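Local coordinates for protein aromatic-amino-acid:2-oxoglutarate transaminase (Candida albicans, PDB 6HND) that probably transfers amino groups between aromatic amino acids and 2-oxo acids such as 2-oxoglutarate, using pyridoxal 5'-phosphate as its cofactor, at residues 59-64 against 396-401. Residues are numbered along the deposited sequence; the frame is centred on the assembly and turned at random.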
ATOM      1  N   ASN B  59      -1.004   7.185 -23.456  1.00 39.36           N
ATOM      2  CA  ASN B  59      -1.288   8.340 -24.345  1.00 40.19           C
ATOM      3  C   ASN B  59      -1.467   9.591 -23.473  1.00 40.63           C
ATOM      4  O   ASN B  59      -2.310   9.552 -22.542  1.00 40.24           O
ATOM      5  CB  ASN B  59      -2.507   8.054 -25.229  1.00 39.82           C
ATOM      6  CG  ASN B  59      -2.462   6.663 -25.817  1.00 40.82           C
ATOM      7  OD1 ASN B  59      -1.418   6.247 -26.320  1.00 41.07           O
ATOM      8  ND2 ASN B  59      -3.572   5.940 -25.741  1.00 35.93           N
ATOM      9  N   LEU B  60      -0.695  10.641 -23.771  1.00 38.47           N
ATOM     10  CA  LEU B  60      -0.471  11.787 -22.861  1.00 44.56           C
ATOM     11  C   LEU B  60      -1.020  13.084 -23.459  1.00 42.25           C
ATOM     12  O   LEU B  60      -1.330  13.140 -24.664  1.00 45.67           O
ATOM     13  CB  LEU B  60       1.026  11.917 -22.599  1.00 45.57           C
ATOM     14  CG  LEU B  60       1.704  10.659 -22.069  1.00 48.41           C
ATOM     15  CD1 LEU B  60       3.200  10.814 -22.187  1.00 50.90           C
ATOM     16  CD2 LEU B  60       1.308  10.380 -20.614  1.00 46.33           C
ATOM     17  N   VAL B  61      -1.148  14.079 -22.598  1.00 41.18           N
ATOM     18  CA  VAL B  61      -1.394  15.493 -22.981  1.00 43.80           C
ATOM     19  C   VAL B  61      -0.036  16.178 -22.951  1.00 44.60           C
ATOM     20  O   VAL B  61       0.868  15.639 -22.294  1.00 50.20           O
ATOM     21  CB  VAL B  61      -2.427  16.158 -22.052  1.00 42.60           C
ATOM     22  CG1 VAL B  61      -3.744  15.415 -22.123  1.00 44.30           C
ATOM     23  CG2 VAL B  61      -1.954  16.268 -20.601  1.00 43.64           C
ATOM     24  N   ASP B  62       0.106  17.284 -23.678  1.00 51.94           N
ATOM     25  CA  ASP B  62       1.347  18.103 -23.727  1.00 53.47           C
ATOM     26  C   ASP B  62       1.276  19.196 -22.662  1.00 50.16           C
ATOM     27  O   ASP B  62       2.345  19.632 -22.183  1.00 54.26           O
ATOM     28  CB  ASP B  62       1.543  18.677 -25.123  1.00 57.48           C
ATOM     29  CG  ASP B  62       1.699  17.565 -26.126  1.00 58.17           C
ATOM     30  OD1 ASP B  62       2.613  16.731 -25.928  1.00 61.95           O
ATOM     31  OD2 ASP B  62       0.876  17.512 -27.037  1.00 61.35           O
ATOM     32  N   TYR B  63       0.066  19.610 -22.298  1.00 42.35           N
ATOM     33  CA  TYR B  63      -0.165  20.685 -21.307  1.00 43.66           C
ATOM     34  C   TYR B  63      -1.476  20.374 -20.601  1.00 45.16           C
ATOM     35  O   TYR B  63      -2.383  19.756 -21.181  1.00 45.94           O
ATOM     36  CB  TYR B  63      -0.117  22.072 -21.976  1.00 44.21           C
ATOM     37  CG  TYR B  63      -1.047  22.239 -23.154  1.00 48.49           C
ATOM     38  CD1 TYR B  63      -2.359  22.654 -22.976  1.00 49.19           C
ATOM     39  CD2 TYR B  63      -0.625  21.979 -24.452  1.00 52.60           C
ATOM     40  CE1 TYR B  63      -3.232  22.775 -24.044  1.00 49.46           C
ATOM     41  CE2 TYR B  63      -1.484  22.109 -25.535  1.00 50.28           C
ATOM     42  CZ  TYR B  63      -2.796  22.499 -25.327  1.00 50.86           C
ATOM     43  OH  TYR B  63      -3.663  22.616 -26.382  1.00 54.98           O
ATOM     44  N   PRO B  64      -1.599  20.778 -19.320  1.00 41.92           N
ATOM     45  CA  PRO B  64      -2.850  20.608 -18.589  1.00 39.86           C
ATOM     46  C   PRO B  64      -4.017  21.196 -19.383  1.00 40.08           C
ATOM     47  O   PRO B  64      -3.858  22.274 -19.923  1.00 41.84           O
ATOM     48  CB  PRO B  64      -2.655  21.380 -17.266  1.00 42.49           C
ATOM     49  CG  PRO B  64      -1.147  21.587 -17.133  1.00 41.54           C
ATOM     50  CD  PRO B  64      -0.531  21.374 -18.504  1.00 41.84           C
ATOM     51  N   LEU B 396      10.435  18.887 -14.534  1.00 37.08           N
ATOM     52  CA  LEU B 396      10.397  20.284 -14.017  1.00 40.42           C
ATOM     53  C   LEU B 396       9.628  21.190 -15.001  1.00 40.56           C
ATOM     54  O   LEU B 396       8.829  22.011 -14.535  1.00 38.06           O
ATOM     55  CB  LEU B 396      11.827  20.794 -13.782  1.00 40.44           C
ATOM     56  CG  LEU B 396      12.508  20.269 -12.515  1.00 43.87           C
ATOM     57  CD1 LEU B 396      13.997  20.603 -12.514  1.00 45.27           C
ATOM     58  CD2 LEU B 396      11.832  20.816 -11.250  1.00 43.81           C
ATOM     59  N   GLU B 397       9.849  21.050 -16.309  1.00 39.57           N
ATOM     60  CA  GLU B 397       9.166  21.873 -17.328  1.00 40.36           C
ATOM     61  C   GLU B 397       7.660  21.583 -17.263  1.00 39.30           C
ATOM     62  O   GLU B 397       6.875  22.524 -17.389  1.00 44.82           O
ATOM     63  CB  GLU B 397       9.721  21.625 -18.732  1.00 46.02           C
ATOM     64  CG  GLU B 397      11.154  22.093 -18.946  1.00 52.79           C
ATOM     65  CD  GLU B 397      11.414  23.593 -18.939  1.00 57.41           C
ATOM     66  OE1 GLU B 397      10.424  24.381 -18.827  1.00 56.88           O
ATOM     67  OE2 GLU B 397      12.611  23.976 -19.026  1.00 52.80           O
ATOM     68  N   TRP B 398       7.251  20.335 -17.051  1.00 38.38           N
ATOM     69  CA  TRP B 398       5.820  20.001 -16.815  1.00 38.44           C
ATOM     70  C   TRP B 398       5.316  20.630 -15.490  1.00 38.35           C
ATOM     71  O   TRP B 398       4.187  21.150 -15.455  1.00 37.83           O
ATOM     72  CB  TRP B 398       5.604  18.486 -16.861  1.00 38.93           C
ATOM     73  CG  TRP B 398       4.241  18.098 -16.392  1.00 38.30           C
ATOM     74  CD1 TRP B 398       3.881  17.761 -15.121  1.00 39.54           C
ATOM     75  CD2 TRP B 398       3.036  18.068 -17.173  1.00 36.95           C
ATOM     76  NE1 TRP B 398       2.540  17.517 -15.060  1.00 38.63           N
ATOM     77  CE2 TRP B 398       1.997  17.676 -16.308  1.00 38.13           C
ATOM     78  CE3 TRP B 398       2.747  18.275 -18.524  1.00 37.09           C
ATOM     79  CZ2 TRP B 398       0.685  17.518 -16.744  1.00 38.45           C
ATOM     80  CZ3 TRP B 398       1.456  18.097 -18.956  1.00 38.90           C
ATOM     81  CH2 TRP B 398       0.435  17.753 -18.073  1.00 37.87           C
ATOM     82  N   ILE B 399       6.117  20.638 -14.435  1.00 36.22           N
ATOM     83  CA  ILE B 399       5.745  21.289 -13.141  1.00 40.92           C
ATOM     84  C   ILE B 399       5.560  22.798 -13.368  1.00 40.90           C
ATOM     85  O   ILE B 399       4.621  23.361 -12.808  1.00 38.76           O
ATOM     86  CB  ILE B 399       6.796  20.951 -12.052  1.00 41.14           C
ATOM     87  CG1 ILE B 399       6.689  19.478 -11.633  1.00 40.82           C
ATOM     88  CG2 ILE B 399       6.688  21.889 -10.859  1.00 42.70           C
ATOM     89  CD1 ILE B 399       7.964  18.877 -11.032  1.00 41.09           C
ATOM     90  N   LEU B 400       6.403  23.433 -14.191  1.00 42.44           N
ATOM     91  CA  LEU B 400       6.293  24.886 -14.482  1.00 42.55           C
ATOM     92  C   LEU B 400       5.018  25.190 -15.287  1.00 45.33           C
ATOM     93  O   LEU B 400       4.364  26.224 -14.984  1.00 49.49           O
ATOM     94  CB  LEU B 400       7.562  25.370 -15.179  1.00 44.93           C
ATOM     95  CG  LEU B 400       8.818  25.309 -14.315  1.00 45.33           C
ATOM     96  CD1 LEU B 400      10.007  25.839 -15.086  1.00 49.14           C
ATOM     97  CD2 LEU B 400       8.632  26.071 -13.011  1.00 47.03           C
ATOM     98  N   LYS B 401       4.592  24.320 -16.200  1.00 44.85           N
ATOM     99  CA  LYS B 401       3.295  24.510 -16.913  1.00 47.12           C
ATOM    100  C   LYS B 401       2.151  24.487 -15.895  1.00 49.72           C
ATOM    101  O   LYS B 401       1.258  25.367 -15.973  1.00 50.26           O
ATOM    102  CB  LYS B 401       3.045  23.442 -17.978  1.00 50.77           C
ATOM    103  CG  LYS B 401       3.947  23.495 -19.199  1.00 51.62           C
ATOM    104  CD  LYS B 401       3.518  22.510 -20.236  1.00 56.02           C
ATOM    105  CE  LYS B 401       4.302  22.617 -21.525  1.00 64.24           C
ATOM    106  NZ  LYS B 401       5.737  22.347 -21.301  1.00 64.76           N
TER
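W398 and K401, about one turn apart on helix 392-418, pack against V61 to P64, the loop that follows strand 53-60 in this class-I, PLP-dependent aminotransferase. That strand pairs antiparallel with strand 109-113 and, through N59 and L60, with a strand of the second subunit. The contact joins the end of this interface strand to helix 392-418. It is mostly apolar and buries 246 Å² in total.

Along the helix, W398 comes first and carries the largest share. Its CG lies anti to the backbone N (chi1 170°), and the six-membered end of the indole reaches the loop. W398 CH2 meets V61 CG2 at 3.8 Å. P64 CD approaches the same W398 CH2 atom, also at 3.8 Å, obliquely to the ring. The backbone joins in: D62 O lies at the indole edge, near the ring plane, 3.7 Å from W398 CZ3. Y63 CA is 3.9 Å from W398 CZ3. Elsewhere the indole stacks on W395 and packs against F50 of the second subunit.

K401 follows, exposed to solvent. Its chain is extended as far as CE and bends only at chi4 (62°). The methylenes thus run alongside the loop, with K401 CD 4.1 Å from Y63 CB. At the root of the chain, K401 CB lies 4.2 Å from P64 CD. Farther out, K401 CE rests 3.6 Å from D62 O.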